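Local coordinates for HpcH/HpaI aldolase (Desulfitobacterium hafniense, PDB 3QZ6), which belongs to the HpcH/HpaI aldolase/citrate lyase family and folds as a TIM barrel, at residues A[15-20]-A[36-41]; A[102-107]-A[163-168]; A[109-114]-A[139-144]. All coordinates share one frame; numbering follows the deposited sequence.

Contact 1 of 3, residues A[15-20]-A[36-41]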
loop_
_atom_site.group_PDB
_atom_site.type_symbol
_atom_site.label_atom_id
_atom_site.label_comp_id
_atom_site.label_asym_id
_atom_site.label_seq_id
_atom_site.Cartn_x
_atom_site.Cartn_y
_atom_site.Cartn_z
ATOM N N SER A 15 -18.194 -15.358 -11.318
ATOM C CA SER A 15 -18.090 -14.054 -10.687
ATOM C C SER A 15 -16.607 -13.762 -10.490
ATOM O O SER A 15 -15.852 -14.647 -10.114
ATOM C CB SER A 15 -18.791 -14.066 -9.333
ATOM O OG SER A 15 -20.130 -14.511 -9.462
ATOM N N VAL A 16 -16.179 -12.534 -10.756
ATOM C CA VAL A 16 -14.768 -12.191 -10.586
ATOM C C VAL A 16 -14.624 -10.933 -9.750
ATOM O O VAL A 16 -15.496 -10.065 -9.756
ATOM C CB VAL A 16 -14.047 -12.025 -11.939
ATOM C CG1 VAL A 16 -14.071 -13.342 -12.707
ATOM C CG2 VAL A 16 -14.692 -10.910 -12.760
ATOM N N VAL A 17 -13.515 -10.841 -9.030
ATOM C CA VAL A 17 -13.341 -9.799 -8.037
ATOM C C VAL A 17 -12.072 -8.991 -8.298
ATOM O O VAL A 17 -10.993 -9.555 -8.518
ATOM C CB VAL A 17 -13.294 -10.398 -6.614
ATOM C CG1 VAL A 17 -13.367 -9.293 -5.571
ATOM C CG2 VAL A 17 -14.447 -11.406 -6.415
ATOM N N GLY A 18 -12.214 -7.668 -8.265
ATOM C CA GLY A 18 -11.110 -6.766 -8.531
ATOM C C GLY A 18 -11.114 -5.601 -7.563
ATOM O O GLY A 18 -12.040 -5.441 -6.761
ATOM N N THR A 19 -10.077 -4.779 -7.636
ATOM C CA THR A 19 -9.997 -3.601 -6.793
ATOM C C THR A 19 -9.329 -2.477 -7.582
ATOM O O THR A 19 -8.719 -2.726 -8.629
ATOM C CB THR A 19 -9.233 -3.918 -5.488
ATOM O OG1 THR A 19 -9.574 -2.963 -4.483
ATOM C CG2 THR A 19 -7.714 -3.918 -5.719
HETATM N N MSE A 20 -9.455 -1.242 -7.101
HETATM C CA MSE A 20 -8.805 -0.104 -7.745
HETATM C C MSE A 20 -7.354 0.030 -7.263
HETATM O O MSE A 20 -7.052 -0.269 -6.106
HETATM C CB MSE A 20 -9.551 1.194 -7.422
HETATM C CG MSE A 20 -10.986 1.269 -7.949
HETATM SE SE MSE A 20 -11.008 1.271 -9.888
HETATM C CE MSE A 20 -9.710 2.723 -10.209
ATOM N N ALA A 36 -4.214 -12.566 -2.219
ATOM C CA ALA A 36 -5.482 -12.191 -1.589
ATOM C C ALA A 36 -6.701 -12.721 -2.338
ATOM O O ALA A 36 -7.831 -12.569 -1.873
ATOM C CB ALA A 36 -5.582 -10.684 -1.431
ATOM N N GLY A 37 -6.480 -13.324 -3.503
ATOM C CA GLY A 37 -7.563 -13.939 -4.246
ATOM C C GLY A 37 -8.253 -13.033 -5.257
ATOM O O GLY A 37 -9.359 -13.337 -5.703
ATOM N N LEU A 38 -7.619 -11.924 -5.630
ATOM C CA LEU A 38 -8.205 -11.039 -6.648
ATOM C C LEU A 38 -8.007 -11.608 -8.048
ATOM O O LEU A 38 -6.977 -12.203 -8.339
ATOM C CB LEU A 38 -7.605 -9.630 -6.560
ATOM C CG LEU A 38 -8.054 -8.814 -5.341
ATOM C CD1 LEU A 38 -7.233 -7.545 -5.179
ATOM C CD2 LEU A 38 -9.531 -8.485 -5.444
ATOM N N ASP A 39 -9.007 -11.442 -8.908
ATOM C CA ASP A 39 -8.879 -11.827 -10.310
ATOM C C ASP A 39 -8.235 -10.735 -11.165
ATOM O O ASP A 39 -7.583 -11.026 -12.164
ATOM C CB ASP A 39 -10.256 -12.150 -10.884
ATOM C CG ASP A 39 -10.872 -13.349 -10.223
ATOM O OD1 ASP A 39 -10.395 -14.462 -10.506
ATOM O OD2 ASP A 39 -11.788 -13.171 -9.396
ATOM N N TYR A 40 -8.454 -9.478 -10.789
ATOM C CA TYR A 40 -7.977 -8.359 -11.595
ATOM C C TYR A 40 -7.839 -7.113 -10.730
ATOM O O TYR A 40 -8.261 -7.092 -9.574
ATOM C CB TYR A 40 -8.943 -8.079 -12.761
ATOM C CG TYR A 40 -10.276 -7.484 -12.330
ATOM C CD1 TYR A 40 -10.498 -6.105 -12.373
ATOM C CD2 TYR A 40 -11.309 -8.300 -11.875
ATOM C CE1 TYR A 40 -11.709 -5.559 -11.970
ATOM C CE2 TYR A 40 -12.515 -7.765 -11.471
ATOM C CZ TYR A 40 -12.713 -6.395 -11.523
ATOM O OH TYR A 40 -13.920 -5.869 -11.125
ATOM N N PHE A 41 -7.216 -6.078 -11.278
ATOM C CA PHE A 41 -7.275 -4.773 -10.648
ATOM C C PHE A 41 -7.240 -3.722 -11.730
ATOM O O PHE A 41 -6.875 -4.003 -12.875
ATOM C CB PHE A 41 -6.140 -4.567 -9.625
ATOM C CG PHE A 41 -4.763 -4.655 -10.215
ATOM C CD1 PHE A 41 -4.138 -3.526 -10.727
ATOM C CD2 PHE A 41 -4.088 -5.871 -10.247
ATOM C CE1 PHE A 41 -2.860 -3.604 -11.259
ATOM C CE2 PHE A 41 -2.816 -5.967 -10.777
ATOM C CZ PHE A 41 -2.187 -4.835 -11.275
#
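Asp39 reaches Val17 twice, once through its backbone and once through its carboxylate. Asp39 N donates to Val17 O at 2.8 Å, almost in line with the carbonyl, and Asp39 OD2 takes the Val17 N-H at 2.9 Å in a fairly straight bond (163°). OD2 uses its anti lone pair here, and with CG anti to the carbonyl carbon (chi1 -65°) the carboxylate is carried back along strand 16-21, where it also lies against CB of Val16. Val17 thus has both backbone polar atoms engaged by one residue; a weak bond from Tyr40 N adds to the grip on Val17 O.

One residue further on, Gly18 packs against one face of the Tyr40 ring. Its CA sits over the centre of that face, 3.4 Å from the centroid, a CH-pi contact made possible by the absence of a side chain. Tyr40 CG stands between its own N and carbonyl carbon (chi1 70°), which folds the ring back over strand 16-21, and Val16 CG2 comes up to CE2 at 4.0 Å. On the other side of the strand, Leu38 spreads its two methyls, CD2 to Val17 CG1 and CD1 to Thr19 CG2, the latter at 3.7 Å.

The contact lies at the start of the first two parallel strands of the TIM barrel, with Leu38 and Asp39 in the loop just ahead of strand 40-44; helix 29-35 joins the strands in a beta-alpha-beta crossover. A Schellman motif at Gly37 ends that helix. Further out, Lys9 forms a salt bridge with Asp39 OD1, consistent with its holding the carboxylate in place, while Tyr33 of the crossover helix touches Leu38 and Thr19. Val250 of the second subunit packs on Leu38.

Contact 2 of 3, residues A[102-107]-A[163-168]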
loop_
_atom_site.group_PDB
_atom_site.type_symbol
_atom_site.label_atom_id
_atom_site.label_comp_id
_atom_site.label_asym_id
_atom_site.label_seq_id
_atom_site.Cartn_x
_atom_site.Cartn_y
_atom_site.Cartn_z
ATOM N N THR A 102 -18.503 6.968 -28.476
ATOM C CA THR A 102 -17.329 6.739 -27.639
ATOM C C THR A 102 -16.959 5.258 -27.632
ATOM O O THR A 102 -15.787 4.901 -27.699
ATOM C CB THR A 102 -17.578 7.218 -26.205
ATOM O OG1 THR A 102 -17.779 8.637 -26.215
ATOM C CG2 THR A 102 -16.395 6.883 -25.306
HETATM N N MSE A 103 -17.969 4.400 -27.545
HETATM C CA MSE A 103 -17.740 2.962 -27.571
HETATM C C MSE A 103 -17.265 2.493 -28.944
HETATM O O MSE A 103 -16.374 1.640 -29.042
HETATM C CB MSE A 103 -19.007 2.209 -27.169
HETATM C CG MSE A 103 -19.385 2.365 -25.708
HETATM SE SE MSE A 103 -17.953 1.764 -24.496
HETATM C CE MSE A 103 -17.143 3.403 -24.175
ATOM N N ARG A 104 -17.853 3.033 -30.008
ATOM C CA ARG A 104 -17.408 2.646 -31.345
ATOM C C ARG A 104 -15.931 2.975 -31.529
ATOM O O ARG A 104 -15.173 2.177 -32.077
ATOM C CB ARG A 104 -18.255 3.305 -32.438
ATOM C CG ARG A 104 -19.631 2.651 -32.603
ATOM C CD ARG A 104 -20.319 3.091 -33.892
ATOM N NE ARG A 104 -20.825 4.455 -33.796
ATOM C CZ ARG A 104 -22.049 4.766 -33.382
ATOM N NH1 ARG A 104 -22.425 6.038 -33.319
ATOM N NH2 ARG A 104 -22.893 3.804 -33.025
ATOM N N GLU A 105 -15.526 4.146 -31.048
ATOM C CA GLU A 105 -14.145 4.583 -31.195
ATOM C C GLU A 105 -13.202 3.750 -30.322
ATOM O O GLU A 105 -12.100 3.402 -30.745
ATOM C CB GLU A 105 -14.029 6.067 -30.859
ATOM C CG GLU A 105 -12.629 6.624 -31.003
ATOM C CD GLU A 105 -12.155 6.687 -32.450
ATOM O OE1 GLU A 105 -12.936 6.348 -33.374
ATOM O OE2 GLU A 105 -10.989 7.081 -32.659
ATOM N N THR A 106 -13.631 3.427 -29.105
ATOM C CA THR A 106 -12.844 2.539 -28.251
ATOM C C THR A 106 -12.623 1.182 -28.923
ATOM O O THR A 106 -11.500 0.679 -28.997
ATOM C CB THR A 106 -13.510 2.304 -26.898
ATOM O OG1 THR A 106 -13.706 3.562 -26.237
ATOM C CG2 THR A 106 -12.612 1.423 -26.032
ATOM N N VAL A 107 -13.696 0.599 -29.430
ATOM C CA VAL A 107 -13.598 -0.690 -30.101
ATOM C C VAL A 107 -12.746 -0.612 -31.383
ATOM O O VAL A 107 -11.942 -1.504 -31.657
ATOM C CB VAL A 107 -14.994 -1.269 -30.401
ATOM C CG1 VAL A 107 -14.884 -2.526 -31.277
ATOM C CG2 VAL A 107 -15.715 -1.577 -29.087
ATOM N N LEU A 163 -24.866 0.417 -24.962
ATOM C CA LEU A 163 -24.531 -0.992 -24.746
ATOM C C LEU A 163 -24.744 -1.901 -25.960
ATOM O O LEU A 163 -24.319 -3.054 -25.945
ATOM C CB LEU A 163 -25.282 -1.551 -23.533
ATOM C CG LEU A 163 -25.021 -0.811 -22.220
ATOM C CD1 LEU A 163 -25.698 -1.529 -21.054
ATOM C CD2 LEU A 163 -23.527 -0.686 -21.974
ATOM N N ALA A 164 -25.393 -1.393 -27.006
ATOM C CA ALA A 164 -25.622 -2.188 -28.211
ATOM C C ALA A 164 -24.408 -2.202 -29.140
ATOM O O ALA A 164 -24.352 -2.983 -30.085
ATOM C CB ALA A 164 -26.866 -1.682 -28.974
ATOM N N VAL A 165 -23.438 -1.331 -28.881
ATOM C CA VAL A 165 -22.242 -1.283 -29.712
ATOM C C VAL A 165 -21.502 -2.614 -29.629
ATOM O O VAL A 165 -21.243 -3.121 -28.541
ATOM C CB VAL A 165 -21.306 -0.118 -29.310
ATOM C CG1 VAL A 165 -19.995 -0.213 -30.055
ATOM C CG2 VAL A 165 -21.988 1.240 -29.596
ATOM N N GLN A 166 -21.182 -3.183 -30.783
ATOM C CA GLN A 166 -20.455 -4.444 -30.842
ATOM C C GLN A 166 -19.050 -4.281 -30.249
ATOM O O GLN A 166 -18.327 -3.339 -30.580
ATOM C CB GLN A 166 -20.366 -4.925 -32.286
ATOM C CG GLN A 166 -19.619 -6.238 -32.464
ATOM C CD GLN A 166 -19.437 -6.598 -33.933
ATOM O OE1 GLN A 166 -18.523 -6.102 -34.601
ATOM N NE2 GLN A 166 -20.317 -7.450 -34.446
ATOM N N GLY A 167 -18.677 -5.185 -29.355
ATOM C CA GLY A 167 -17.379 -5.102 -28.712
ATOM C C GLY A 167 -17.452 -4.598 -27.281
ATOM O O GLY A 167 -16.456 -4.611 -26.571
ATOM N N VAL A 168 -18.623 -4.148 -26.842
ATOM C CA VAL A 168 -18.756 -3.719 -25.451
ATOM C C VAL A 168 -19.003 -4.936 -24.578
ATOM O O VAL A 168 -20.019 -5.607 -24.717
ATOM C CB VAL A 168 -19.902 -2.722 -25.253
ATOM C CG1 VAL A 168 -20.030 -2.358 -23.774
ATOM C CG2 VAL A 168 -19.678 -1.479 -26.102
#
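Val165 and Val168 bracket a type II beta turn that lies against one side of helix 100-110, with CA of Val165 6.4 Å from CA of Arg104 and CA of Gly167 6.0 Å from CA of Val107. The turn is closed by a bond from Val168 N to Val165 O at 3.3 Å, and Gly167 takes the positive phi (104°) of its third position. No hydrogen bond links the two segments, so the side chains carry the contact.

Val165 points at the helix and sets its two methyls against Met103 and Arg104. Its CG1 meets Met103 CB and Arg104 CG, each at 3.9 Å, the arginine's aliphatic stem crossing the valine at about a right angle. Met103, a selenomethionine, bends at chi2 (-58°) and chi3, which takes its far end away from the turn; CG and SE nevertheless pass beside Val168 CG2, CG at 3.9 Å. Val107, a turn further along the helix, meets the Gln166-Gly167 part of the turn. Both of its methyls lie against Gln166 O, CG2 at 3.5 Å, and CG2 also rests on Gly167 CA, where a bare backbone lets the turn come close.

Deeper in, Met103 touches Ile94 and Ala148 of the barrel strands. The contact therefore places the loop between helix 159-163 and strand 170-173 against a neighbouring outer helix, part of the helical layer that surrounds the parallel strands of a TIM barrel.

Contact 3 of 3, residues A[109-114]-A[139-144]; sequences LAKYPP and ERNDEI
Asn141 turns its amide toward the backbone of Tyr112 and holds it by both polar ends. OD1 accepts the Tyr112 N-H at 2.8 Å, in the carbonyl plane and on a lone pair, while ND2 donates to Tyr112 O at 2.9 Å with little bend at the hydrogen (163°). That oxygen lies close to the amide plane, although the donor is tilted from the plane of the tyrosine carbonyl. Two bonds to one residue fix the rotation of the amide; chi1 of Asn141, at -92°, lies away from the staggered values. Water 1 joins the same group, donating both to Asn141 OD1 and to Ala110 O.

The amide also lies obliquely beside the Tyr112 ring, their planes 23° apart, with OD1 near CB and CD2. At the ring's edge, CE2 faces Arg140 CG at 4.1 Å. Arg140 then bends at chi2 and chi3, which leads its guanidinium away to a salt bridge with Glu143, in which the NE to OE1 hydrogen bond is weak.

Lys111 runs past Asn141 and Ile144. The bend at chi2 helps bring its CE within 3.3 Å of Asn141 O, and the bend at chi4 sets the direction of NZ. CE packs against Ile144 CB as the two side chains slide past each other in opposite directions. NZ makes a weak bond to Asn141 O and is held additionally by waters 2 and 3. Ile144, pointing toward helix 100-110, adds an apolar touch from CG2 to Ala110 CB.

Arg118, further along the chain, shares a backbone hydrogen bond with Lys111 and touches Tyr112. The contact joins the chain leaving helix 100-110 to the C-terminal part of helix 133-141 and the residues that lead into barrel strand 145-150, in the outer layer of the TIM barrel.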
loop_
_atom_site.group_PDB
_atom_site.type_symbol
_atom_site.label_atom_id
_atom_site.label_comp_id
_atom_site.label_asym_id
_atom_site.label_seq_id
_atom_site.Cartn_x
_atom_site.Cartn_y
_atom_site.Cartn_z
ATOM N N LEU A 109 -10.212 1.245 -31.943
ATOM C CA LEU A 109 -8.802 1.338 -31.580
ATOM C C LEU A 109 -8.280 0.059 -30.949
ATOM O O LEU A 109 -7.086 -0.229 -31.012
ATOM C CB LEU A 109 -8.586 2.502 -30.622
ATOM C CG LEU A 109 -8.788 3.905 -31.207
ATOM C CD1 LEU A 109 -8.807 4.941 -30.088
ATOM C CD2 LEU A 109 -7.703 4.243 -32.236
ATOM N N ALA A 110 -9.186 -0.714 -30.361
ATOM C CA ALA A 110 -8.809 -1.842 -29.508
ATOM C C ALA A 110 -8.774 -3.182 -30.231
ATOM O O ALA A 110 -8.155 -4.130 -29.746
ATOM C CB ALA A 110 -9.758 -1.929 -28.323
ATOM N N LYS A 111 -9.456 -3.269 -31.368
ATOM C CA LYS A 111 -9.591 -4.544 -32.077
ATOM C C LYS A 111 -8.779 -4.559 -33.364
ATOM O O LYS A 111 -8.758 -3.574 -34.100
ATOM C CB LYS A 111 -11.064 -4.815 -32.430
ATOM C CG LYS A 111 -11.973 -5.027 -31.246
ATOM C CD LYS A 111 -11.649 -6.316 -30.523
ATOM C CE LYS A 111 -12.346 -6.382 -29.173
ATOM N NZ LYS A 111 -13.696 -6.964 -29.257
ATOM N N TYR A 112 -8.127 -5.684 -33.637
ATOM C CA TYR A 112 -7.435 -5.890 -34.902
ATOM C C TYR A 112 -8.446 -6.022 -36.034
ATOM O O TYR A 112 -9.590 -6.402 -35.799
ATOM C CB TYR A 112 -6.618 -7.183 -34.852
ATOM C CG TYR A 112 -5.456 -7.151 -33.891
ATOM C CD1 TYR A 112 -4.452 -6.195 -34.021
ATOM C CD2 TYR A 112 -5.346 -8.088 -32.870
ATOM C CE1 TYR A 112 -3.369 -6.168 -33.150
ATOM C CE2 TYR A 112 -4.258 -8.070 -31.989
ATOM C CZ TYR A 112 -3.283 -7.108 -32.137
ATOM O OH TYR A 112 -2.201 -7.085 -31.277
ATOM N N PRO A 113 -8.025 -5.738 -37.276
ATOM C CA PRO A 113 -8.957 -5.981 -38.386
ATOM C C PRO A 113 -9.463 -7.430 -38.362
ATOM O O PRO A 113 -8.717 -8.313 -37.942
ATOM C CB PRO A 113 -8.086 -5.741 -39.622
ATOM C CG PRO A 113 -7.058 -4.724 -39.146
ATOM C CD PRO A 113 -6.750 -5.157 -37.728
ATOM N N PRO A 114 -10.704 -7.678 -38.817
ATOM C CA PRO A 114 -11.644 -6.711 -39.398
ATOM C C PRO A 114 -12.562 -6.040 -38.369
ATOM O O PRO A 114 -13.420 -5.246 -38.747
ATOM C CB PRO A 114 -12.482 -7.582 -40.340
ATOM C CG PRO A 114 -12.547 -8.890 -39.639
ATOM C CD PRO A 114 -11.219 -9.057 -38.912
ATOM N N GLU A 139 -8.000 -14.743 -32.264
ATOM C CA GLU A 139 -8.159 -15.170 -30.879
ATOM C C GLU A 139 -7.992 -14.009 -29.901
ATOM O O GLU A 139 -8.743 -13.894 -28.941
ATOM C CB GLU A 139 -7.186 -16.294 -30.536
ATOM C CG GLU A 139 -7.399 -17.542 -31.376
ATOM C CD GLU A 139 -6.580 -18.718 -30.888
ATOM O OE1 GLU A 139 -6.120 -18.674 -29.725
ATOM O OE2 GLU A 139 -6.401 -19.683 -31.664
ATOM N N ARG A 140 -7.008 -13.149 -30.135
ATOM C CA ARG A 140 -6.797 -12.029 -29.220
ATOM C C ARG A 140 -8.004 -11.078 -29.231
ATOM O O ARG A 140 -8.415 -10.576 -28.184
ATOM C CB ARG A 140 -5.494 -11.286 -29.542
ATOM C CG ARG A 140 -5.192 -10.129 -28.593
ATOM C CD ARG A 140 -5.313 -10.557 -27.129
ATOM N NE ARG A 140 -4.472 -11.714 -26.824
ATOM C CZ ARG A 140 -3.234 -11.651 -26.343
ATOM N NH1 ARG A 140 -2.659 -10.476 -26.097
ATOM N NH2 ARG A 140 -2.569 -12.774 -26.106
ATOM N N ASN A 141 -8.581 -10.831 -30.405
ATOM C CA ASN A 141 -9.757 -9.961 -30.478
ATOM C C ASN A 141 -10.875 -10.447 -29.554
ATOM O O ASN A 141 -11.638 -9.646 -29.022
ATOM C CB ASN A 141 -10.286 -9.864 -31.917
ATOM C CG ASN A 141 -9.694 -8.692 -32.693
ATOM O OD1 ASN A 141 -8.888 -7.911 -32.173
ATOM N ND2 ASN A 141 -10.093 -8.571 -33.958
ATOM N N ASP A 142 -10.970 -11.762 -29.367
ATOM C CA ASP A 142 -12.010 -12.340 -28.506
ATOM C C ASP A 142 -11.706 -12.206 -27.017
ATOM O O ASP A 142 -12.564 -12.476 -26.181
ATOM C CB ASP A 142 -12.212 -13.819 -28.818
ATOM C CG ASP A 142 -13.129 -14.046 -29.998
ATOM O OD1 ASP A 142 -13.841 -13.094 -30.389
ATOM O OD2 ASP A 142 -13.136 -15.180 -30.529
ATOM N N GLU A 143 -10.485 -11.807 -26.680
ATOM C CA GLU A 143 -10.064 -11.755 -25.272
ATOM C C GLU A 143 -9.898 -10.335 -24.700
ATOM O O GLU A 143 -9.883 -10.150 -23.476
ATOM C CB GLU A 143 -8.774 -12.557 -25.088
ATOM C CG GLU A 143 -8.930 -14.034 -25.457
ATOM C CD GLU A 143 -7.598 -14.750 -25.571
ATOM O OE1 GLU A 143 -6.650 -14.161 -26.140
ATOM O OE2 GLU A 143 -7.495 -15.897 -25.085
ATOM N N ILE A 144 -9.754 -9.351 -25.580
ATOM C CA ILE A 144 -9.701 -7.939 -25.173
ATOM C C ILE A 144 -10.987 -7.555 -24.443
ATOM O O ILE A 144 -12.078 -7.888 -24.894
ATOM C CB ILE A 144 -9.570 -7.030 -26.407
ATOM C CG1 ILE A 144 -8.280 -7.347 -27.146
ATOM C CG2 ILE A 144 -9.603 -5.563 -26.013
ATOM C CD1 ILE A 144 -7.093 -7.388 -26.259
HETATM O O HOH W 1 -7.070 -6.549 -30.102
HETATM O O HOH W 2 -13.311 -9.052 -26.999
HETATM O O HOH W 3 -14.577 -9.614 -30.332
#

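Contacts 2 and 3 are neighbours on the same side of the chain's centre, their own centres 12 Å apart. Both use helix 100-110, contact 2 along its body and contact 3 at its end, and they touch where Gly167 CA lies 4.2 Å from Lys111 NZ. Along the chain, contact 3 is nested within the loop that contact 2 closes. Contact 1 precedes both and lies in the strands, its centre 24 Å from that of contact 2, across the chain's centre, and 23 Å from that of contact 3. The bound zinc ion lies about 12 Å from the Phe41 side chain of contact 1.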